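Local structure of neurotoxin (Clostridium botulinum, 1ZB7) at residues Pro2-Lys6 against Phe96-Asn100; Pro117-Asn121 against Ala131-Val136; Gly120-Thr124 against Met177-Ser181. The protein acts in the host cell cytosol as a zinc endopeptidase of the M27 family that cleaves synaptobrevins-1, -2 and -3, in VAMP2 at an Ala-Ala bond. All coordinates share one frame; numbering follows the deposited sequence.

Contact 1: Pro2-Lys6 against Phe96-Asn100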
loop_
_atom_site.group_PDB
_atom_site.type_symbol
_atom_site.label_atom_id
_atom_site.label_comp_id
_atom_site.label_asym_id
_atom_site.label_seq_id
_atom_site.Cartn_x
_atom_site.Cartn_y
_atom_site.Cartn_z
ATOM N N PRO A 2 -15.251 -3.773 34.864
ATOM C CA PRO A 2 -14.112 -4.416 34.204
ATOM C C PRO A 2 -14.041 -5.885 34.581
ATOM O O PRO A 2 -14.349 -6.263 35.717
ATOM C CB PRO A 2 -12.887 -3.664 34.737
ATOM C CG PRO A 2 -13.444 -2.486 35.481
ATOM C CD PRO A 2 -14.786 -2.945 35.989
ATOM N N VAL A 3 -13.680 -6.668 33.566
ATOM C CA VAL A 3 -13.513 -8.125 33.585
ATOM C C VAL A 3 -12.442 -8.526 34.638
ATOM O O VAL A 3 -11.460 -7.816 34.848
ATOM C CB VAL A 3 -13.186 -8.513 32.146
ATOM C CG1 VAL A 3 -11.784 -9.119 31.912
ATOM C CG2 VAL A 3 -14.387 -9.177 31.458
ATOM N N ASN A 4 -12.700 -9.623 35.325
ATOM C CA ASN A 4 -11.708 -10.190 36.183
ATOM C C ASN A 4 -10.683 -11.047 35.418
ATOM O O ASN A 4 -11.043 -11.893 34.660
ATOM C CB ASN A 4 -12.357 -11.025 37.297
ATOM C CG ASN A 4 -11.311 -11.654 38.238
ATOM O OD1 ASN A 4 -10.931 -12.863 38.077
ATOM N ND2 ASN A 4 -10.794 -10.843 39.177
ATOM N N ILE A 5 -9.426 -10.885 35.750
ATOM C CA ILE A 5 -8.345 -11.647 35.111
ATOM C C ILE A 5 -7.643 -12.483 36.194
ATOM O O ILE A 5 -7.066 -11.922 37.124
ATOM C CB ILE A 5 -7.350 -10.723 34.348
ATOM C CG1 ILE A 5 -8.149 -9.830 33.386
ATOM C CG2 ILE A 5 -6.323 -11.551 33.632
ATOM C CD1 ILE A 5 -7.346 -8.880 32.596
ATOM N N LYS A 6 -7.733 -13.809 36.043
ATOM C CA LYS A 6 -7.208 -14.736 37.006
ATOM C C LYS A 6 -5.724 -15.073 36.780
ATOM O O LYS A 6 -5.308 -15.251 35.663
ATOM C CB LYS A 6 -8.055 -16.018 37.022
ATOM C CG LYS A 6 -7.762 -16.864 38.229
ATOM C CD LYS A 6 -8.779 -17.895 38.453
ATOM C CE LYS A 6 -8.147 -18.915 39.450
ATOM N NZ LYS A 6 -9.224 -19.862 39.873
ATOM N N PHE A 96 -2.920 -9.062 29.283
ATOM C CA PHE A 96 -4.334 -8.775 29.461
ATOM C C PHE A 96 -4.527 -7.776 30.588
ATOM O O PHE A 96 -5.416 -6.936 30.514
ATOM C CB PHE A 96 -5.189 -10.025 29.686
ATOM C CG PHE A 96 -5.536 -10.750 28.435
ATOM C CD1 PHE A 96 -4.734 -11.789 27.972
ATOM C CD2 PHE A 96 -6.656 -10.404 27.716
ATOM C CE1 PHE A 96 -5.018 -12.467 26.754
ATOM C CE2 PHE A 96 -7.006 -11.075 26.478
ATOM C CZ PHE A 96 -6.192 -12.123 26.002
ATOM N N ASN A 97 -3.742 -7.867 31.643
ATOM C CA ASN A 97 -3.856 -6.873 32.736
ATOM C C ASN A 97 -3.550 -5.466 32.265
ATOM O O ASN A 97 -4.234 -4.540 32.629
ATOM C CB ASN A 97 -3.033 -7.237 33.966
ATOM C CG ASN A 97 -3.723 -8.261 34.855
ATOM O OD1 ASN A 97 -4.927 -8.198 35.087
ATOM N ND2 ASN A 97 -2.984 -9.236 35.283
ATOM N N ARG A 98 -2.573 -5.340 31.393
ATOM C CA ARG A 98 -2.273 -4.108 30.748
ATOM C C ARG A 98 -3.443 -3.543 29.905
ATOM O O ARG A 98 -3.816 -2.361 30.068
ATOM C CB ARG A 98 -0.953 -4.240 29.979
ATOM C CG ARG A 98 -0.598 -3.042 29.074
ATOM C CD ARG A 98 0.936 -2.794 29.084
ATOM N NE ARG A 98 1.333 -1.724 28.173
ATOM C CZ ARG A 98 1.099 -0.427 28.328
ATOM N NH1 ARG A 98 0.433 0.030 29.386
ATOM N NH2 ARG A 98 1.516 0.439 27.388
ATOM N N ILE A 99 -4.031 -4.376 29.065
ATOM C CA ILE A 99 -5.145 -3.983 28.252
ATOM C C ILE A 99 -6.257 -3.535 29.197
ATOM O O ILE A 99 -6.916 -2.514 29.006
ATOM C CB ILE A 99 -5.628 -5.144 27.349
ATOM C CG1 ILE A 99 -4.552 -5.413 26.275
ATOM C CG2 ILE A 99 -7.025 -4.820 26.730
ATOM C CD1 ILE A 99 -4.587 -6.777 25.637
ATOM N N ASN A 100 -6.440 -4.317 30.242
ATOM C CA ASN A 100 -7.464 -4.055 31.237
ATOM C C ASN A 100 -7.205 -2.778 32.122
ATOM O O ASN A 100 -8.057 -2.492 32.932
ATOM C CB ASN A 100 -7.762 -5.330 32.073
ATOM C CG ASN A 100 -9.248 -5.438 32.498
ATOM O OD1 ASN A 100 -10.197 -5.069 31.719
ATOM N ND2 ASN A 100 -9.476 -6.084 33.675
HETATM O O HOH W 1 -12.824 -5.396 31.244
HETATM O O HOH W 2 -4.462 -11.101 37.346
#

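Contact 2: Pro117-Asn121 against Ala131-Val136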
loop_
_atom_site.group_PDB
_atom_site.type_symbol
_atom_site.label_atom_id
_atom_site.label_comp_id
_atom_site.label_asym_id
_atom_site.label_seq_id
_atom_site.Cartn_x
_atom_site.Cartn_y
_atom_site.Cartn_z
ATOM N N PRO A 117 -20.524 -16.776 20.025
ATOM C CA PRO A 117 -20.981 -17.233 18.709
ATOM C C PRO A 117 -22.431 -17.751 18.753
ATOM O O PRO A 117 -22.911 -18.256 19.791
ATOM C CB PRO A 117 -19.991 -18.354 18.320
ATOM C CG PRO A 117 -19.001 -18.407 19.461
ATOM C CD PRO A 117 -19.269 -17.405 20.461
ATOM N N TYR A 118 -23.151 -17.517 17.656
ATOM C CA TYR A 118 -24.430 -18.094 17.441
ATOM C C TYR A 118 -24.324 -19.616 17.460
ATOM O O TYR A 118 -23.375 -20.218 16.938
ATOM C CB TYR A 118 -25.015 -17.546 16.139
ATOM C CG TYR A 118 -26.486 -17.908 15.907
ATOM C CD1 TYR A 118 -27.494 -17.074 16.391
ATOM C CD2 TYR A 118 -26.849 -19.078 15.239
ATOM C CE1 TYR A 118 -28.884 -17.397 16.192
ATOM C CE2 TYR A 118 -28.252 -19.411 15.044
ATOM C CZ TYR A 118 -29.240 -18.553 15.545
ATOM O OH TYR A 118 -30.577 -18.823 15.445
ATOM N N LEU A 119 -25.299 -20.260 18.108
ATOM C CA LEU A 119 -25.473 -21.742 18.073
ATOM C C LEU A 119 -25.945 -22.290 16.715
ATOM O O LEU A 119 -27.054 -22.745 16.556
ATOM C CB LEU A 119 -26.379 -22.183 19.208
ATOM C CG LEU A 119 -26.073 -21.642 20.586
ATOM C CD1 LEU A 119 -26.947 -22.237 21.585
ATOM C CD2 LEU A 119 -24.567 -21.875 21.031
ATOM N N GLY A 120 -25.080 -22.229 15.721
ATOM C CA GLY A 120 -25.387 -22.734 14.404
ATOM C C GLY A 120 -24.521 -22.094 13.342
ATOM O O GLY A 120 -23.642 -21.337 13.629
ATOM N N ASN A 121 -24.827 -22.376 12.084
ATOM C CA ASN A 121 -24.114 -21.844 10.910
ATOM C C ASN A 121 -25.025 -22.096 9.737
ATOM O O ASN A 121 -26.073 -22.604 9.929
ATOM C CB ASN A 121 -22.738 -22.480 10.680
ATOM C CG ASN A 121 -22.753 -23.997 10.697
ATOM O OD1 ASN A 121 -23.471 -24.623 9.953
ATOM N ND2 ASN A 121 -21.878 -24.584 11.492
ATOM N N ALA A 131 -25.437 -26.442 19.243
ATOM C CA ALA A 131 -24.187 -26.170 19.948
ATOM C C ALA A 131 -23.073 -27.097 19.520
ATOM O O ALA A 131 -21.912 -26.795 19.680
ATOM C CB ALA A 131 -24.411 -26.293 21.431
ATOM N N ASN A 132 -23.427 -28.226 18.955
ATOM C CA ASN A 132 -22.488 -29.267 18.704
ATOM C C ASN A 132 -21.860 -29.112 17.340
ATOM O O ASN A 132 -21.841 -30.081 16.568
ATOM C CB ASN A 132 -23.203 -30.604 18.732
ATOM C CG ASN A 132 -24.331 -30.658 17.672
ATOM O OD1 ASN A 132 -25.567 -30.329 17.935
ATOM N ND2 ASN A 132 -23.917 -31.043 16.436
ATOM N N VAL A 133 -21.456 -27.892 16.991
ATOM C CA VAL A 133 -20.856 -27.636 15.704
ATOM C C VAL A 133 -19.510 -26.939 15.899
ATOM O O VAL A 133 -19.301 -26.266 16.919
ATOM C CB VAL A 133 -21.763 -26.803 14.793
ATOM C CG1 VAL A 133 -23.006 -27.609 14.430
ATOM C CG2 VAL A 133 -22.087 -25.446 15.392
ATOM N N ALA A 134 -18.665 -27.031 14.868
ATOM C CA ALA A 134 -17.233 -26.753 15.001
ATOM C C ALA A 134 -16.967 -25.279 15.212
ATOM O O ALA A 134 -15.992 -24.948 15.885
ATOM C CB ALA A 134 -16.467 -27.276 13.773
ATOM N N ASN A 135 -17.862 -24.404 14.728
ATOM C CA ASN A 135 -17.708 -22.971 15.038
ATOM C C ASN A 135 -18.110 -22.579 16.477
ATOM O O ASN A 135 -17.951 -21.405 16.873
ATOM C CB ASN A 135 -18.450 -22.050 14.021
ATOM C CG ASN A 135 -19.905 -22.360 13.846
ATOM O OD1 ASN A 135 -20.277 -23.481 13.448
ATOM N ND2 ASN A 135 -20.774 -21.336 14.049
ATOM N N VAL A 136 -18.707 -23.516 17.214
ATOM C CA VAL A 136 -19.220 -23.220 18.518
ATOM C C VAL A 136 -18.449 -23.917 19.697
ATOM O O VAL A 136 -18.109 -23.249 20.687
ATOM C CB VAL A 136 -20.764 -23.508 18.628
ATOM C CG1 VAL A 136 -21.207 -23.411 20.082
ATOM C CG2 VAL A 136 -21.604 -22.503 17.794
#

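Contact 3: Gly120-Thr124 against Met177-Ser181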
loop_
_atom_site.group_PDB
_atom_site.type_symbol
_atom_site.label_atom_id
_atom_site.label_comp_id
_atom_site.label_asym_id
_atom_site.label_seq_id
_atom_site.Cartn_x
_atom_site.Cartn_y
_atom_site.Cartn_z
ATOM N N GLY A 120 -25.080 -22.229 15.721
ATOM C CA GLY A 120 -25.387 -22.734 14.404
ATOM C C GLY A 120 -24.521 -22.094 13.342
ATOM O O GLY A 120 -23.642 -21.337 13.629
ATOM N N ASN A 121 -24.827 -22.376 12.084
ATOM C CA ASN A 121 -24.114 -21.844 10.910
ATOM C C ASN A 121 -25.025 -22.096 9.737
ATOM O O ASN A 121 -26.073 -22.604 9.929
ATOM C CB ASN A 121 -22.738 -22.480 10.680
ATOM C CG ASN A 121 -22.753 -23.997 10.697
ATOM O OD1 ASN A 121 -23.471 -24.623 9.953
ATOM N ND2 ASN A 121 -21.878 -24.584 11.492
ATOM N N ALA A 122 -24.605 -21.692 8.541
ATOM C CA ALA A 122 -25.398 -21.812 7.312
ATOM C C ALA A 122 -25.992 -23.167 7.107
ATOM O O ALA A 122 -27.005 -23.267 6.493
ATOM C CB ALA A 122 -24.506 -21.461 6.054
ATOM N N SER A 123 -25.384 -24.222 7.617
ATOM C CA SER A 123 -25.886 -25.565 7.375
ATOM C C SER A 123 -26.734 -26.088 8.490
ATOM O O SER A 123 -27.188 -27.234 8.437
ATOM C CB SER A 123 -24.683 -26.489 7.271
ATOM O OG SER A 123 -24.109 -26.575 8.581
ATOM N N THR A 124 -26.940 -25.309 9.557
ATOM C CA THR A 124 -27.881 -25.777 10.589
ATOM C C THR A 124 -29.277 -25.309 10.268
ATOM O O THR A 124 -29.434 -24.214 9.769
ATOM C CB THR A 124 -27.413 -25.397 12.024
ATOM O OG1 THR A 124 -27.231 -23.988 12.121
ATOM C CG2 THR A 124 -26.044 -26.039 12.297
ATOM N N MET A 177 -15.910 -23.927 7.716
ATOM C CA MET A 177 -16.771 -25.064 7.485
ATOM C C MET A 177 -16.679 -25.503 6.032
ATOM O O MET A 177 -15.909 -24.926 5.228
ATOM C CB MET A 177 -18.211 -24.684 7.844
ATOM C CG MET A 177 -18.353 -23.784 9.139
ATOM S SD MET A 177 -17.839 -24.487 10.727
ATOM C CE MET A 177 -18.678 -26.086 10.664
ATOM N N ASN A 178 -17.434 -26.554 5.723
ATOM C CA ASN A 178 -17.597 -27.034 4.351
ATOM C C ASN A 178 -18.582 -26.115 3.597
ATOM O O ASN A 178 -19.808 -26.131 3.846
ATOM C CB ASN A 178 -18.084 -28.493 4.347
ATOM C CG ASN A 178 -18.339 -29.024 2.936
ATOM O OD1 ASN A 178 -19.388 -29.658 2.679
ATOM N ND2 ASN A 178 -17.393 -28.750 2.004
ATOM N N GLY A 179 -18.027 -25.329 2.675
ATOM C CA GLY A 179 -18.763 -24.256 2.016
ATOM C C GLY A 179 -18.625 -23.005 2.880
ATOM O O GLY A 179 -17.530 -22.469 3.050
ATOM N N HIS A 180 -19.744 -22.588 3.458
ATOM C CA HIS A 180 -19.892 -21.335 4.219
ATOM C C HIS A 180 -18.792 -20.858 5.252
ATOM O O HIS A 180 -17.879 -21.609 5.688
ATOM C CB HIS A 180 -21.226 -21.441 4.924
ATOM C CG HIS A 180 -21.308 -22.628 5.851
ATOM N ND1 HIS A 180 -20.931 -22.570 7.188
ATOM C CD2 HIS A 180 -21.708 -23.908 5.622
ATOM C CE1 HIS A 180 -21.103 -23.765 7.733
ATOM N NE2 HIS A 180 -21.575 -24.592 6.811
ATOM N N SER A 181 -18.899 -19.585 5.636
ATOM C CA SER A 181 -17.943 -18.982 6.577
ATOM C C SER A 181 -18.615 -18.133 7.665
ATOM O O SER A 181 -18.942 -16.968 7.440
ATOM C CB SER A 181 -16.941 -18.137 5.846
ATOM O OG SER A 181 -16.054 -17.593 6.810
HETATM O O HOH W 3 -21.686 -20.372 8.278
#

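Contact 1: Pro2-Lys6 against Phe96-Asn100
A surface contact between the extended N-terminal segment and the C-terminal end of helix 82-99 brings Ile5 and Val3 against Asn100, Asn97 and Phe96. Ile5 buries more surface here than any other residue. Its CG1 stands anti to the carbonyl carbon (chi1 -53°) and the chain continues straight to CD1, which reaches the last turn of the helix. There Ile5 CD1 lies 3.4 Å from Phe96 O, the oxygen that accepts the helical bond from Asn100 N. Phe96 CB packs next to that oxygen, 3.8 Å from Ile5 CD1. Asn100 CB is 3.6 Å from Ile5 CD1, and Asn97 OD1 also borders the methyl. The side chains of Asn97 and Asn100 both run past Ile5 in the opposite direction to it.

In the M27 zinc protease light chain this irregular segment precedes strand 19-23; it lies against the helix end, helix 103-114 touches Pro2 and Val3, and Lys6 makes a backbone bond with Ile39. Polar groups flank the methyl. Asn100 ND2 donates to Val3 O at 2.9 Å, a bent bond (N-H...O 139°) whose donor is tilted 20° from the carbonyl plane. The other branch of the same amide, Asn100 OD1, lies 2.7 Å from a water oxygen that can donate to it and that accepts from Val3 N. One asparagine amide thus reaches the C=O of Val3 directly and its N-H through water. A second water joins Ile5 O to Asn97 ND2, and Asn100 O is held by Gln106 of helix 103-114.

Contact 2: Pro117-Asn121 against Ala131-Val136
An asparagine side-chain bridge joins two loops here: Asn135 clasps the buried Gly120-Asn121 backbone, between the inverse gamma turn centred on Leu119 and the beta turn that Asn121 begins, and uses both ends of its amide. Asn135 ND2 donates to Gly120 O at 2.9 Å in a nearly straight bond (168°), approaching from above the carbonyl plane although the acceptor lies in the amide plane of Asn135. In the other direction, Asn121 ND2 gives a proton to Asn135 OD1 at 2.8 Å. The two amide planes are 42° apart, and this pair of bonds fixes the rotation of the Asn135 amide. Asn121 OD1 turns instead to Ser123 N.

Beside this polar centre, Leu119 CD2 meets Val136 CG1 at 3.8 Å, the side chains crossing at about a right angle, and Met155 of strand 150-155 touches both. Pro117 CB lies 3.9 Å from Asn135 O. At the backbone angles of Gly120 (phi 158°) a side chain would press on the preceding carbonyl. The amide of Asn135 thereby bridges the loops on either side of strand 128-129, just before strand 137-142 of the light chain's mixed sheet.

Contact 3: Gly120-Thr124 against Met177-Ser181
The imidazole of His180 lies against the turn at Asn121-Thr124, with the Ala122 methyl over one of its faces. Ala122 CB is 3.8 Å from the ring centroid and 29° off the normal, a CH-pi contact displaced toward His180 CG, which Ala122 CB approaches to 3.4 Å. Ser123 N stands above the same face nearer the rim, and Ser123 CB adds packing at NE2. CG of His180 lies between its own backbone N and carbonyl carbon (chi1 59°), a torsion that places the ring with this face to Ala122.

Asn121 meets the ring differently. Its side chain crosses that of His180 at about a right angle, the amide and ring planes are 34° apart, and Asn121 OD1 comes obliquely to within 3.4 Å of His180 CE1. Elsewhere along Asn121, Met177 bends at both chi2 and chi3 and brings Met177 CE to 3.6 Å from Asn121 ND2, the nitrogen that donates to Asn135. No direct hydrogen bond spans the two segments, but a water whose oxygen is 2.6 Å from His180 ND1 also accepts from Ala122 N. Glu185 touches the histidine as well.

The surface met by His180 is kept in shape from within. Thr124 OG1 donates to Asn121 O, which also receives Thr124 N; the backbone bond closes a type I beta turn from Asn121 to Thr124. Asn121 OD1 accepts from Ser123 N at 3.0 Å, in the carbonyl plane and on a lone pair. That bond makes an Asx turn overlapping the beta turn, here packed against the loop between strands 171-173 and 191-194.

Overall arrangement
Contacts 2 and 3 are neighbours, their centres about 9 Å apart, and share Gly120 and Asn121; Met177 of contact 3 also packs on Asn135 and Ala134 of contact 2. Contact 1 stands apart, its centre about 27 Å from that of contact 2 and about 33 Å from that of contact 3, on the opposite side of the chain's centre from the latter. Contact 2 is buried and relies on direct amide bonds and aliphatic packing. Contacts 1 and 3 lie at the surface and both recruit bridging water, but contact 1 sets the N-terminal segment on a helix end, whereas contact 3 joins two loops through a histidine face.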